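Phosphoribosylaminoimidazole-succinocarboxamide synthase (Saccharomyces cerevisiae, PDB 1OBG) catalyses the ATP-dependent joining of L-aspartate to the carboxylate of CAIR, forming SAICAR in the de novo pathway of purine biosynthesis. Local coordinates at residues N69-H74 / I228-E233; V76-G81 / S105-K110. All blocks are in the same frame, centred on the assembly; numbering follows the deposited sequence. Where two conformers were deposited one is given.

Contact 1 of 2, residues N69-H74 / I228-E233. With AMP (adenosine monophosphate), chain B.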
loop_
_atom_site.group_PDB
_atom_site.type_symbol
_atom_site.label_atom_id
_atom_site.label_comp_id
_atom_site.label_asym_id
_atom_site.label_seq_id
_atom_site.Cartn_x
_atom_site.Cartn_y
_atom_site.Cartn_z
ATOM N N ASN A 69 -12.842 -11.384 8.491
ATOM C CA ASN A 69 -13.080 -12.814 8.672
ATOM C C ASN A 69 -12.004 -13.682 8.015
ATOM O O ASN A 69 -11.961 -14.877 8.250
ATOM C CB ASN A 69 -14.455 -13.211 8.128
ATOM C CG ASN A 69 -15.614 -12.560 8.909
ATOM O OD1 ASN A 69 -16.655 -12.241 8.330
ATOM N ND2 ASN A 69 -15.432 -12.364 10.212
ATOM N N ASP A 70 -11.143 -13.081 7.189
ATOM C CA ASP A 70 -10.220 -13.859 6.376
ATOM C C ASP A 70 -8.832 -13.913 6.957
ATOM O O ASP A 70 -8.056 -14.822 6.662
ATOM C CB ASP A 70 -10.133 -13.271 4.978
ATOM C CG ASP A 70 -11.458 -13.282 4.272
ATOM O OD1 ASP A 70 -11.961 -14.387 4.014
ATOM O OD2 ASP A 70 -12.074 -12.237 3.948
ATOM N N VAL A 71 -8.502 -12.926 7.771
ATOM C CA VAL A 71 -7.155 -12.849 8.307
ATOM C C VAL A 71 -7.136 -11.908 9.498
ATOM O O VAL A 71 -7.862 -10.906 9.523
ATOM C CB VAL A 71 -6.138 -12.396 7.186
ATOM C CG1 VAL A 71 -6.435 -10.967 6.682
ATOM C CG2 VAL A 71 -4.693 -12.576 7.634
ATOM N N ARG A 72 -6.313 -12.245 10.480
ATOM C CA ARG A 72 -6.059 -11.347 11.604
ATOM C C ARG A 72 -5.239 -10.182 11.086
ATOM O O ARG A 72 -4.406 -10.349 10.182
ATOM C CB ARG A 72 -5.217 -12.035 12.662
ATOM C CG ARG A 72 -6.001 -12.739 13.757
ATOM C CD ARG A 72 -5.097 -13.417 14.823
ATOM N NE ARG A 72 -4.435 -12.473 15.741
ATOM C CZ ARG A 72 -3.414 -12.791 16.551
ATOM N NH1 ARG A 72 -2.917 -14.028 16.564
ATOM N NH2 ARG A 72 -2.879 -11.873 17.348
ATOM N N ASN A 73 -5.462 -8.998 11.638
ATOM C CA ASN A 73 -4.627 -7.856 11.256
ATOM C C ASN A 73 -3.968 -7.235 12.483
ATOM O O ASN A 73 -4.284 -7.616 13.626
ATOM C CB ASN A 73 -5.417 -6.826 10.454
ATOM C CG ASN A 73 -6.605 -6.268 11.216
ATOM O OD1 ASN A 73 -7.768 -6.436 10.807
ATOM N ND2 ASN A 73 -6.325 -5.610 12.326
ATOM N N HIS A 74 -3.079 -6.277 12.255
ATOM C CA HIS A 74 -2.325 -5.690 13.354
ATOM C C HIS A 74 -3.001 -4.547 14.126
ATOM O O HIS A 74 -2.406 -4.000 15.055
ATOM C CB HIS A 74 -0.900 -5.291 12.909
ATOM C CG HIS A 74 -0.820 -4.161 11.912
ATOM N ND1 HIS A 74 -1.900 -3.671 11.209
ATOM C CD2 HIS A 74 0.248 -3.448 11.486
ATOM C CE1 HIS A 74 -1.507 -2.688 10.415
ATOM N NE2 HIS A 74 -0.206 -2.540 10.561
ATOM N N ILE A 228 -0.677 -16.241 10.845
ATOM C CA ILE A 228 -0.176 -15.165 9.996
ATOM C C ILE A 228 -1.031 -13.901 10.205
ATOM O O ILE A 228 -2.248 -13.983 10.261
ATOM C CB ILE A 228 -0.155 -15.618 8.524
ATOM C CG1 ILE A 228 0.809 -16.807 8.359
ATOM C CG2 ILE A 228 0.234 -14.450 7.604
ATOM C CD1 ILE A 228 0.793 -17.471 6.953
ATOM N N ILE A 229 -0.380 -12.741 10.323
ATOM C CA ILE A 229 -1.075 -11.480 10.587
ATOM C C ILE A 229 -0.816 -10.510 9.452
ATOM O O ILE A 229 0.316 -10.360 9.009
ATOM C CB ILE A 229 -0.554 -10.803 11.901
ATOM C CG1 ILE A 229 -0.439 -11.789 13.078
ATOM C CG2 ILE A 229 -1.386 -9.541 12.262
ATOM C CD1 ILE A 229 -1.731 -12.340 13.550
ATOM N N LEU A 230 -1.869 -9.848 9.011
ATOM C CA LEU A 230 -1.743 -8.806 8.015
ATOM C C LEU A 230 -1.203 -7.561 8.693
ATOM O O LEU A 230 -1.776 -7.057 9.667
ATOM C CB LEU A 230 -3.084 -8.510 7.364
ATOM C CG LEU A 230 -3.132 -7.666 6.101
ATOM C CD1 LEU A 230 -2.150 -8.182 5.042
ATOM C CD2 LEU A 230 -4.572 -7.648 5.586
ATOM N N VAL A 231 -0.088 -7.064 8.186
ATOM C CA VAL A 231 0.486 -5.863 8.786
ATOM C C VAL A 231 0.596 -4.745 7.728
ATOM O O VAL A 231 0.041 -4.848 6.634
ATOM C CB VAL A 231 1.805 -6.173 9.571
ATOM C CG1 VAL A 231 1.575 -7.296 10.614
ATOM C CG2 VAL A 231 2.969 -6.580 8.609
ATOM N N ASP A 232 1.290 -3.667 8.049
ATOM C CA ASP A 232 1.482 -2.605 7.073
ATOM C C ASP A 232 0.150 -2.032 6.563
ATOM O O ASP A 232 -0.869 -2.163 7.218
ATOM C CB ASP A 232 2.347 -3.095 5.921
ATOM C CG ASP A 232 3.134 -1.969 5.270
ATOM O OD1 ASP A 232 3.630 -1.086 6.005
ATOM O OD2 ASP A 232 3.308 -1.897 4.031
ATOM N N GLU A 233 0.167 -1.384 5.405
ATOM C CA GLU A 233 -1.064 -0.865 4.811
ATOM C C GLU A 233 -1.499 -1.850 3.749
ATOM O O GLU A 233 -0.681 -2.569 3.181
ATOM C CB GLU A 233 -0.877 0.565 4.236
ATOM C CG GLU A 233 -1.015 0.677 2.710
ATOM C CD GLU A 233 -0.565 2.024 2.133
ATOM O OE1 GLU A 233 0.334 2.002 1.259
ATOM O OE2 GLU A 233 -1.108 3.097 2.521
HETATM P P AMP B . 6.917 2.088 5.901
HETATM O O1P AMP B . 5.785 1.890 4.883
HETATM O O2P AMP B . 6.804 3.375 6.638
HETATM O O3P AMP B . 8.347 2.001 5.154
HETATM O "O5'" AMP B . 6.833 0.924 7.002
HETATM C "C5'" AMP B . 7.690 1.013 8.106
HETATM C "C4'" AMP B . 8.099 -0.387 8.504
HETATM O "O4'" AMP B . 7.150 -0.898 9.419
HETATM C "C3'" AMP B . 8.130 -1.325 7.297
HETATM O "O3'" AMP B . 9.381 -1.969 7.267
HETATM C "C2'" AMP B . 7.032 -2.330 7.587
HETATM O "O2'" AMP B . 7.432 -3.607 7.168
HETATM C "C1'" AMP B . 6.930 -2.246 9.107
HETATM N N9 AMP B . 5.640 -2.684 9.679
HETATM C C8 AMP B . 4.369 -2.574 9.166
HETATM N N7 AMP B . 3.511 -3.126 10.064
HETATM C C5 AMP B . 4.212 -3.574 11.133
HETATM C C6 AMP B . 3.858 -4.209 12.328
HETATM N N6 AMP B . 2.581 -4.330 12.708
HETATM N N1 AMP B . 4.856 -4.546 13.226
HETATM C C2 AMP B . 6.177 -4.256 12.968
HETATM N N3 AMP B . 6.518 -3.622 11.785
HETATM C C4 AMP B . 5.554 -3.293 10.893
HETATM O O HOH W 1 -4.804 -14.863 10.263
#
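N73 and L230 form a parallel beta bridge (CA to CA 4.4 Å), flanked by a nearly straight bond from L230 N to R72 O (2.8 Å, 174°), while the return bond from H74 N to L230 O is weak and bent (126°). The bridge joins the weakly bonded strand 72-73 to strand 228-230 of a mixed sheet, which is itself paired antiparallel with strand 210-221. A water extends the ladder, accepting from R72 N and donating to I228 O. I229 CD1 sits over the centre of one face of the R72 guanidinium, 3.5 Å from CZ; the charge itself pairs with E227. Behind the pairing, V71 CG1 meets L230 CD2 at 4.0 Å, their side chains nearly perpendicular. Toward H74, V231 and D232 the contact becomes part of the AMP pocket. With CG between its backbone N and carbonyl carbon (chi1 67°), H74 turns its imidazole over V231 in a CH-pi contact, V231 CA lying 3.7 Å from the ring centroid and close to the ring normal. An alanine in place of H74 would probably lose this contact, leaving V231 CA without the ring over it. D232 N donates to N7 of the AMP adenine at 3.0 Å.

Contact 2 of 2, residues V76-G81 / S105-K110. With AMP (adenosine monophosphate), chain D; AMP (adenosine monophosphate), chain B.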
loop_
_atom_site.group_PDB
_atom_site.type_symbol
_atom_site.label_atom_id
_atom_site.label_comp_id
_atom_site.label_asym_id
_atom_site.label_seq_id
_atom_site.Cartn_x
_atom_site.Cartn_y
_atom_site.Cartn_z
ATOM N N VAL A 76 -4.844 -2.432 16.788
ATOM C CA VAL A 76 -5.296 -2.545 18.171
ATOM C C VAL A 76 -6.843 -2.489 18.189
ATOM O O VAL A 76 -7.460 -1.657 17.520
ATOM C CB VAL A 76 -4.677 -1.432 19.081
ATOM C CG1 VAL A 76 -5.322 -1.425 20.477
ATOM C CG2 VAL A 76 -3.151 -1.621 19.193
ATOM N N ASP A 77 -7.445 -3.390 18.955
ATOM C CA ASP A 77 -8.880 -3.409 19.177
ATOM C C ASP A 77 -9.280 -2.281 20.131
ATOM O O ASP A 77 -9.093 -2.386 21.336
ATOM C CB ASP A 77 -9.262 -4.788 19.733
ATOM C CG ASP A 77 -10.729 -5.145 19.510
ATOM O OD1 ASP A 77 -11.086 -6.337 19.707
ATOM O OD2 ASP A 77 -11.587 -4.326 19.142
ATOM N N ILE A 78 -9.807 -1.195 19.586
ATOM C CA ILE A 78 -10.168 -0.029 20.391
ATOM C C ILE A 78 -11.527 -0.328 21.047
ATOM O O ILE A 78 -12.456 -0.747 20.360
ATOM C CB ILE A 78 -10.244 1.240 19.489
ATOM C CG1 ILE A 78 -8.899 1.477 18.772
ATOM C CG2 ILE A 78 -10.747 2.474 20.275
ATOM C CD1 ILE A 78 -7.879 2.299 19.524
ATOM N N ALA A 79 -11.625 -0.120 22.363
ATOM C CA ALA A 79 -12.863 -0.416 23.107
ATOM C C ALA A 79 -14.029 0.490 22.676
ATOM O O ALA A 79 -13.816 1.670 22.357
ATOM C CB ALA A 79 -12.619 -0.312 24.607
ATOM N N PRO A 80 -15.253 -0.064 22.644
ATOM C CA PRO A 80 -16.477 0.715 22.342
ATOM C C PRO A 80 -16.556 2.040 23.114
ATOM O O PRO A 80 -16.328 2.068 24.332
ATOM C CB PRO A 80 -17.616 -0.205 22.815
ATOM C CG PRO A 80 -17.051 -1.622 22.709
ATOM C CD PRO A 80 -15.547 -1.494 22.885
ATOM N N GLY A 81 -16.862 3.122 22.404
ATOM C CA GLY A 81 -16.925 4.430 23.032
ATOM C C GLY A 81 -15.589 5.090 23.349
ATOM O O GLY A 81 -15.558 6.151 23.976
ATOM N N SER A 105 -4.390 8.305 11.529
ATOM C CA SER A 105 -3.528 7.501 12.389
ATOM C C SER A 105 -4.038 6.107 12.664
ATOM O O SER A 105 -5.232 5.926 12.934
ATOM C CB SER A 105 -3.379 8.221 13.715
ATOM O OG SER A 105 -2.810 9.478 13.429
ATOM N N LEU A 106 -3.148 5.127 12.617
ATOM C CA LEU A 106 -3.511 3.767 13.032
ATOM C C LEU A 106 -2.659 3.289 14.176
ATOM O O LEU A 106 -1.424 3.368 14.115
ATOM C CB LEU A 106 -3.381 2.769 11.880
ATOM C CG LEU A 106 -4.249 3.073 10.644
ATOM C CD1 LEU A 106 -3.846 2.155 9.506
ATOM C CD2 LEU A 106 -5.698 2.889 10.987
ATOM N N LEU A 107 -3.337 2.785 15.199
ATOM C CA LEU A 107 -2.709 2.202 16.369
ATOM C C LEU A 107 -2.572 0.712 16.141
ATOM O O LEU A 107 -3.574 0.006 15.925
ATOM C CB LEU A 107 -3.558 2.516 17.623
ATOM C CG LEU A 107 -2.862 2.204 18.944
ATOM C CD1 LEU A 107 -1.702 3.183 19.215
ATOM C CD2 LEU A 107 -3.867 2.180 20.114
ATOM N N VAL A 108 -1.346 0.205 16.164
ATOM C CA VAL A 108 -1.156 -1.182 15.747
ATOM C C VAL A 108 -0.247 -1.950 16.672
ATOM O O VAL A 108 0.603 -1.350 17.323
ATOM C CB VAL A 108 -0.596 -1.285 14.302
ATOM C CG1 VAL A 108 -1.519 -0.538 13.312
ATOM C CG2 VAL A 108 0.844 -0.761 14.229
ATOM N N HIS A 109 -0.426 -3.269 16.711
ATOM C CA HIS A 109 0.464 -4.152 17.450
ATOM C C HIS A 109 1.692 -4.420 16.617
ATOM O O HIS A 109 1.574 -4.767 15.428
ATOM C CB HIS A 109 -0.201 -5.493 17.731
ATOM C CG HIS A 109 -1.305 -5.427 18.738
ATOM N ND1 HIS A 109 -2.622 -5.697 18.417
ATOM C CD2 HIS A 109 -1.292 -5.128 20.059
ATOM C CE1 HIS A 109 -3.369 -5.568 19.501
ATOM N NE2 HIS A 109 -2.585 -5.220 20.509
ATOM N N LYS A 110 2.861 -4.270 17.245
ATOM C CA LYS A 110 4.136 -4.617 16.643
ATOM C C LYS A 110 4.223 -6.133 16.537
ATOM O O LYS A 110 3.898 -6.839 17.499
ATOM C CB LYS A 110 5.272 -4.092 17.528
ATOM C CG LYS A 110 6.521 -3.663 16.788
ATOM C CD LYS A 110 7.615 -3.180 17.750
ATOM C CE LYS A 110 7.103 -1.998 18.600
ATOM N NZ LYS A 110 8.164 -1.163 19.288
HETATM P P AMP D . -14.801 0.003 15.107
HETATM O O1P AMP D . -14.138 -0.975 14.116
HETATM O O2P AMP D . -14.106 -0.018 16.417
HETATM O O3P AMP D . -16.379 -0.329 15.263
HETATM O "O5'" AMP D . -14.807 1.515 14.558
HETATM C "C5'" AMP D . -14.496 2.617 15.389
HETATM C "C4'" AMP D . -13.647 3.635 14.622
HETATM O "O4'" AMP D . -12.323 3.602 15.134
HETATM C "C3'" AMP D . -13.580 3.314 13.129
HETATM O "O3'" AMP D . -13.527 4.495 12.351
HETATM C "C2'" AMP D . -12.269 2.560 13.027
HETATM O "O2'" AMP D . -11.718 2.593 11.727
HETATM C "C1'" AMP D . -11.420 3.218 14.114
HETATM N N9 AMP D . -10.384 2.296 14.628
HETATM C C8 AMP D . -10.549 1.009 15.091
HETATM N N7 AMP D . -9.342 0.513 15.459
HETATM C C5 AMP D . -8.412 1.470 15.238
HETATM C C6 AMP D . -7.039 1.493 15.441
HETATM N N6 AMP D . -6.403 0.377 15.812
HETATM N N1 AMP D . -6.348 2.635 15.113
HETATM C C2 AMP D . -6.991 3.740 14.598
HETATM N N3 AMP D . -8.357 3.719 14.400
HETATM C C4 AMP D . -9.051 2.596 14.712
HETATM P P AMP B . 6.917 2.088 5.901
HETATM O O1P AMP B . 5.785 1.890 4.883
HETATM O O2P AMP B . 6.804 3.375 6.638
HETATM O O3P AMP B . 8.347 2.001 5.154
HETATM O "O5'" AMP B . 6.833 0.924 7.002
HETATM C "C5'" AMP B . 7.690 1.013 8.106
HETATM C "C4'" AMP B . 8.099 -0.387 8.504
HETATM O "O4'" AMP B . 7.150 -0.898 9.419
HETATM C "C3'" AMP B . 8.130 -1.325 7.297
HETATM O "O3'" AMP B . 9.381 -1.969 7.267
HETATM C "C2'" AMP B . 7.032 -2.330 7.587
HETATM O "O2'" AMP B . 7.432 -3.607 7.168
HETATM C "C1'" AMP B . 6.930 -2.246 9.107
HETATM N N9 AMP B . 5.640 -2.684 9.679
HETATM C C8 AMP B . 4.369 -2.574 9.166
HETATM N N7 AMP B . 3.511 -3.126 10.064
HETATM C C5 AMP B . 4.212 -3.574 11.133
HETATM C C6 AMP B . 3.858 -4.209 12.328
HETATM N N6 AMP B . 2.581 -4.330 12.708
HETATM N N1 AMP B . 4.856 -4.546 13.226
HETATM C C2 AMP B . 6.177 -4.256 12.968
HETATM N N3 AMP B . 6.518 -3.622 11.785
HETATM C C4 AMP B . 5.554 -3.293 10.893
#
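V76 and L107 meet through backbone and side chain together: V76 N donates to L107 O at 2.9 Å and 174°. The same L107 O also accepts from N6 of one AMP (chain D), so two donors grip a single carbonyl oxygen. N6 gives a second bond to V76 O (2.9 Å), and L107 N donates to N1 of the ring in a nearly straight bond. Both segments thus read the adenine's amino group, while L107 N supplies the donor for N1. I78 CG1 lies 3.5 Å from N7 of this adenine, and its CD1 continues to L107 CD2. Strand 105-109 is an outermost strand of a four-stranded antiparallel sheet, and L107 pairs with the N6/N1 edge of the adenine through its own C=O and N-H, as a strand edge does. V76 is wedged between two side chains of this strand. With CG1 anti to the backbone N (chi1 171°), its CG2 falls over the centre of one face of the H109 ring, a CH-pi contact 3.9 Å from the centroid; V76 CB rests 3.8 Å from L107 CD2. Further out, backbone bonds of L106 with F32 and of V108 with L30 hold the strand to its neighbour 29-34, and Y87 packs against both I78 and L107. At the strand's far end, H109 O accepts from N6 of the other AMP (chain B), 2.9 Å away.

In the fold
Contacts 1 and 2 are both largely buried, but contact 1 lies deeper, its centre about 13 Å from the chain centre against about 19 Å for contact 2. Strands 72-73 and 228-230 belong to the mixed sheet, strand 105-109 to the antiparallel one, with 76-81 a loop laid against it. The contact centres are about 13 Å apart, and a probable hydrogen bond from H109 N to H74 O (2.7 Å) joins them directly. Both touch the AMP of chain B, so its adenine bridges the two. Contact 1 combines a short parallel pairing with side-chain packing, and of its two segments D232 bonds the adenine; in contact 2 both segments bond the adenine of chain D, through V76 O, L107 O and L107 N.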